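Computational Design of Enzyme (Synthetic construct, PDB 3TP4) is a computationally designed enzyme, probably built on a glycosyl hydrolase TIM-barrel scaffold to carry an activated serine-containing catalytic triad. Local coordinates at residues S278-N292 / N316-H330. Residues are numbered along the deposited sequence; the frame is centred on the assembly and turned at random.
Sequences SAFTRFGVSGGVGTN and NAYMETGENADAGQH
F283 and M319 meet between two neighbouring strands, 282-285 and 318-321, whose directions diverge by 47° in the barrel wall. The M319 chain bends at chi3 (-63°) and brings CE over the centre of the F283 ring, 3.3 Å from its centroid, a CH-pi contact, with SE behind it at 4.6 Å from the same centroid making a Met-aromatic contact; T321 CB lies over the opposite face. The backbone bond F283 N to E320 O (2.9 Å) and the T321 OG1 bond to F283 O (2.6 Å) tie the strands. Before strand 282-285, A279 CB makes a CH-pi contact over the Y318 ring face. These are the seventh and eighth strands of a TIM barrel, splayed here, consistent with the glycosyl hydrolase family 26 scaffold; they pair on their far sides with 242-249 and 32-37. E320, extended from strand 318-321, is hydrogen-bonded through OE2 to H37 ND1, consistent with a designed Ser-His-Glu triad with S70.

Beyond the strands, V289 N donates a hydrogen bond to H330 O (2.8 Å). H330 ND1 donates to D326 O, and NE2 is hydrogen-bonded to D337 OD2. With an alanine here, D337 would probably lose its imidazole partner and D326 O its ND1 donor, leaving the 326-330 loop less firmly held.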
# COMPACT_ATOMS: atom_id res chain seq x y z
N SER A 278 5.08 -2.77 -10.68
CA SER A 278 3.63 -2.66 -10.68
C SER A 278 3.03 -4.02 -10.35
O SER A 278 3.63 -5.06 -10.63
CB SER A 278 3.11 -2.19 -12.04
OG SER A 278 3.51 -3.10 -13.07
N ALA A 279 1.83 -4.02 -9.76
CA ALA A 279 1.16 -5.26 -9.40
C ALA A 279 -0.34 -5.07 -9.47
O ALA A 279 -0.84 -3.96 -9.26
CB ALA A 279 1.57 -5.70 -7.99
N PHE A 280 -1.06 -6.14 -9.79
CA PHE A 280 -2.53 -6.12 -9.80
C PHE A 280 -2.99 -6.36 -8.35
O PHE A 280 -3.45 -7.45 -7.99
CB PHE A 280 -3.03 -7.23 -10.74
CG PHE A 280 -4.52 -7.19 -11.05
CD1 PHE A 280 -5.36 -6.25 -10.47
CD2 PHE A 280 -5.07 -8.13 -11.93
CE1 PHE A 280 -6.75 -6.25 -10.75
CE2 PHE A 280 -6.44 -8.14 -12.22
CZ PHE A 280 -7.28 -7.21 -11.64
N THR A 281 -2.84 -5.34 -7.50
CA THR A 281 -2.92 -5.53 -6.05
C THR A 281 -4.19 -6.22 -5.57
O THR A 281 -4.14 -7.03 -4.65
CB THR A 281 -2.69 -4.21 -5.27
OG1 THR A 281 -3.39 -3.13 -5.90
CG2 THR A 281 -1.20 -3.90 -5.21
N ARG A 282 -5.32 -5.90 -6.19
CA ARG A 282 -6.55 -6.56 -5.80
C ARG A 282 -7.40 -6.93 -6.99
O ARG A 282 -7.67 -6.10 -7.87
CB ARG A 282 -7.36 -5.67 -4.85
CG ARG A 282 -6.69 -5.44 -3.51
CD ARG A 282 -7.61 -4.63 -2.60
NE ARG A 282 -8.63 -5.47 -1.96
CZ ARG A 282 -9.49 -5.02 -1.05
NH1 ARG A 282 -9.46 -3.74 -0.69
NH2 ARG A 282 -10.37 -5.84 -0.51
N PHE A 283 -7.83 -8.19 -7.02
CA PHE A 283 -8.71 -8.68 -8.07
C PHE A 283 -9.69 -9.67 -7.47
O PHE A 283 -9.40 -10.31 -6.46
CB PHE A 283 -7.91 -9.33 -9.21
CG PHE A 283 -7.65 -10.81 -9.02
CD1 PHE A 283 -6.66 -11.25 -8.15
CD2 PHE A 283 -8.39 -11.75 -9.72
CE1 PHE A 283 -6.40 -12.61 -8.00
CE2 PHE A 283 -8.14 -13.11 -9.57
CZ PHE A 283 -7.15 -13.54 -8.71
N GLY A 284 -10.85 -9.83 -8.11
CA GLY A 284 -11.81 -10.83 -7.66
C GLY A 284 -13.18 -10.66 -8.29
O GLY A 284 -13.44 -9.67 -8.97
N VAL A 285 -14.05 -11.64 -8.08
CA VAL A 285 -15.45 -11.52 -8.50
C VAL A 285 -16.19 -10.60 -7.53
O VAL A 285 -16.14 -10.80 -6.32
CB VAL A 285 -16.15 -12.89 -8.50
CG1 VAL A 285 -17.64 -12.73 -8.79
CG2 VAL A 285 -15.49 -13.83 -9.54
N SER A 286 -16.86 -9.57 -8.05
CA SER A 286 -17.60 -8.65 -7.17
C SER A 286 -18.60 -9.44 -6.34
O SER A 286 -19.42 -10.18 -6.88
CB SER A 286 -18.37 -7.60 -7.99
OG SER A 286 -17.51 -6.83 -8.79
N GLY A 287 -18.52 -9.27 -5.03
CA GLY A 287 -19.41 -9.96 -4.11
C GLY A 287 -18.95 -11.37 -3.79
O GLY A 287 -19.59 -12.06 -3.00
N GLY A 288 -17.85 -11.79 -4.39
CA GLY A 288 -17.32 -13.11 -4.10
C GLY A 288 -17.96 -14.18 -4.96
O GLY A 288 -18.79 -13.88 -5.82
N VAL A 289 -17.59 -15.43 -4.73
CA VAL A 289 -18.08 -16.54 -5.54
C VAL A 289 -18.97 -17.46 -4.72
O VAL A 289 -19.31 -18.56 -5.16
CB VAL A 289 -16.91 -17.37 -6.11
CG1 VAL A 289 -16.01 -16.48 -6.97
CG2 VAL A 289 -16.10 -18.00 -4.98
N GLY A 290 -19.35 -17.01 -3.53
CA GLY A 290 -20.22 -17.80 -2.67
C GLY A 290 -21.68 -17.40 -2.81
O GLY A 290 -22.10 -16.86 -3.82
N THR A 291 -22.45 -17.68 -1.75
CA THR A 291 -23.90 -17.50 -1.73
C THR A 291 -24.37 -16.12 -2.16
O THR A 291 -25.26 -15.98 -2.99
CB THR A 291 -24.44 -17.75 -0.31
OG1 THR A 291 -24.11 -19.08 0.10
CG2 THR A 291 -25.95 -17.56 -0.27
N ASN A 292 -23.76 -15.09 -1.58
CA ASN A 292 -24.16 -13.72 -1.87
C ASN A 292 -23.41 -13.16 -3.07
O ASN A 292 -23.50 -11.97 -3.38
CB ASN A 292 -23.94 -12.84 -0.64
CG ASN A 292 -24.63 -13.38 0.59
OD1 ASN A 292 -25.74 -13.92 0.51
ND2 ASN A 292 -23.98 -13.26 1.75
N ASN A 316 3.03 -7.45 -14.64
CA ASN A 316 2.53 -7.19 -13.30
C ASN A 316 2.85 -8.34 -12.34
O ASN A 316 2.65 -9.51 -12.66
CB ASN A 316 1.04 -6.88 -13.36
CG ASN A 316 0.80 -5.44 -13.77
OD1 ASN A 316 1.15 -4.53 -13.03
ND2 ASN A 316 0.26 -5.23 -14.97
N ALA A 317 3.37 -7.99 -11.17
CA ALA A 317 4.08 -8.95 -10.31
C ALA A 317 3.20 -9.92 -9.54
O ALA A 317 3.59 -11.07 -9.33
CB ALA A 317 4.99 -8.20 -9.36
N TYR A 318 2.04 -9.46 -9.08
CA TYR A 318 1.13 -10.32 -8.34
C TYR A 318 -0.32 -9.86 -8.46
O TYR A 318 -0.60 -8.76 -8.96
CB TYR A 318 1.55 -10.45 -6.86
CG TYR A 318 1.60 -9.15 -6.05
CD1 TYR A 318 2.78 -8.43 -5.93
CD2 TYR A 318 0.47 -8.68 -5.36
CE1 TYR A 318 2.85 -7.26 -5.19
CE2 TYR A 318 0.53 -7.50 -4.59
CZ TYR A 318 1.72 -6.80 -4.51
OH TYR A 318 1.80 -5.62 -3.78
N MSE A 319 -1.23 -10.71 -8.02
CA MSE A 319 -2.65 -10.38 -8.01
C MSE A 319 -3.31 -11.11 -6.84
O MSE A 319 -3.29 -12.34 -6.77
CB MSE A 319 -3.31 -10.80 -9.33
CG MSE A 319 -3.17 -12.28 -9.61
SE MSE A 319 -3.61 -12.67 -11.48
CE MSE A 319 -5.49 -12.12 -11.50
N GLU A 320 -3.87 -10.35 -5.91
CA GLU A 320 -4.39 -10.90 -4.67
C GLU A 320 -5.92 -10.80 -4.65
O GLU A 320 -6.49 -9.77 -5.00
CB GLU A 320 -3.81 -10.12 -3.47
CG GLU A 320 -4.26 -10.71 -2.12
CD GLU A 320 -4.01 -9.75 -0.95
OE1 GLU A 320 -3.07 -8.92 -1.02
OE2 GLU A 320 -4.74 -9.86 0.06
N THR A 321 -6.58 -11.89 -4.27
CA THR A 321 -8.04 -11.87 -4.15
C THR A 321 -8.46 -11.97 -2.68
O THR A 321 -7.63 -12.18 -1.80
CB THR A 321 -8.73 -12.96 -5.01
OG1 THR A 321 -10.08 -12.57 -5.29
CG2 THR A 321 -8.73 -14.30 -4.28
N GLY A 322 -9.76 -11.81 -2.43
CA GLY A 322 -10.24 -11.53 -1.09
C GLY A 322 -10.34 -12.68 -0.10
O GLY A 322 -10.15 -13.85 -0.44
N GLU A 323 -10.68 -12.33 1.14
CA GLU A 323 -10.72 -13.29 2.23
C GLU A 323 -11.88 -14.30 2.12
O GLU A 323 -12.98 -13.96 1.70
CB GLU A 323 -10.82 -12.54 3.57
CG GLU A 323 -10.58 -13.40 4.81
CD GLU A 323 -10.35 -12.56 6.06
OE1 GLU A 323 -10.81 -11.40 6.09
OE2 GLU A 323 -9.68 -13.04 7.00
N ASN A 324 -11.62 -15.55 2.49
CA ASN A 324 -12.67 -16.56 2.52
C ASN A 324 -13.37 -16.61 3.90
O ASN A 324 -13.07 -17.46 4.72
CB ASN A 324 -12.10 -17.93 2.16
CG ASN A 324 -12.06 -18.17 0.66
OD1 ASN A 324 -12.04 -17.23 -0.13
ND2 ASN A 324 -12.09 -19.43 0.26
N ALA A 325 -14.29 -15.68 4.14
CA ALA A 325 -14.89 -15.54 5.47
C ALA A 325 -15.90 -16.64 5.76
O ALA A 325 -15.78 -17.35 6.76
CB ALA A 325 -15.53 -14.17 5.62
N ASP A 326 -16.89 -16.79 4.89
CA ASP A 326 -17.92 -17.81 5.08
C ASP A 326 -18.61 -18.16 3.77
O ASP A 326 -18.30 -17.58 2.72
CB ASP A 326 -18.94 -17.32 6.11
CG ASP A 326 -19.45 -15.93 5.80
OD1 ASP A 326 -19.81 -15.67 4.64
OD2 ASP A 326 -19.47 -15.08 6.72
N ALA A 327 -19.55 -19.10 3.83
CA ALA A 327 -20.23 -19.58 2.63
C ALA A 327 -20.82 -18.44 1.81
O ALA A 327 -20.80 -18.47 0.58
CB ALA A 327 -21.32 -20.59 3.00
N GLY A 328 -21.38 -17.46 2.50
CA GLY A 328 -21.99 -16.32 1.82
C GLY A 328 -20.96 -15.43 1.16
O GLY A 328 -21.17 -14.95 0.04
N GLN A 329 -19.85 -15.19 1.85
CA GLN A 329 -18.82 -14.29 1.33
C GLN A 329 -17.44 -14.92 1.32
O GLN A 329 -16.77 -15.03 2.35
CB GLN A 329 -18.79 -12.99 2.14
CG GLN A 329 -17.92 -11.92 1.51
CD GLN A 329 -17.91 -10.65 2.31
OE1 GLN A 329 -18.21 -10.65 3.51
NE2 GLN A 329 -17.57 -9.54 1.66
N HIS A 330 -17.00 -15.34 0.14
CA HIS A 330 -15.65 -15.85 -0.02
C HIS A 330 -15.22 -15.68 -1.47
O HIS A 330 -16.05 -15.57 -2.37
CB HIS A 330 -15.55 -17.31 0.46
CG HIS A 330 -16.37 -18.28 -0.33
ND1 HIS A 330 -17.72 -18.46 -0.11
CD2 HIS A 330 -16.03 -19.17 -1.29
CE1 HIS A 330 -18.18 -19.40 -0.92
NE2 HIS A 330 -17.17 -19.85 -1.65
O HOH W 1 -2.48 -6.83 -2.46
O HOH W 2 -8.36 -8.55 -3.09
O HOH W 3 -12.58 -13.81 -6.41
O HOH W 4 -19.27 -14.72 -1.88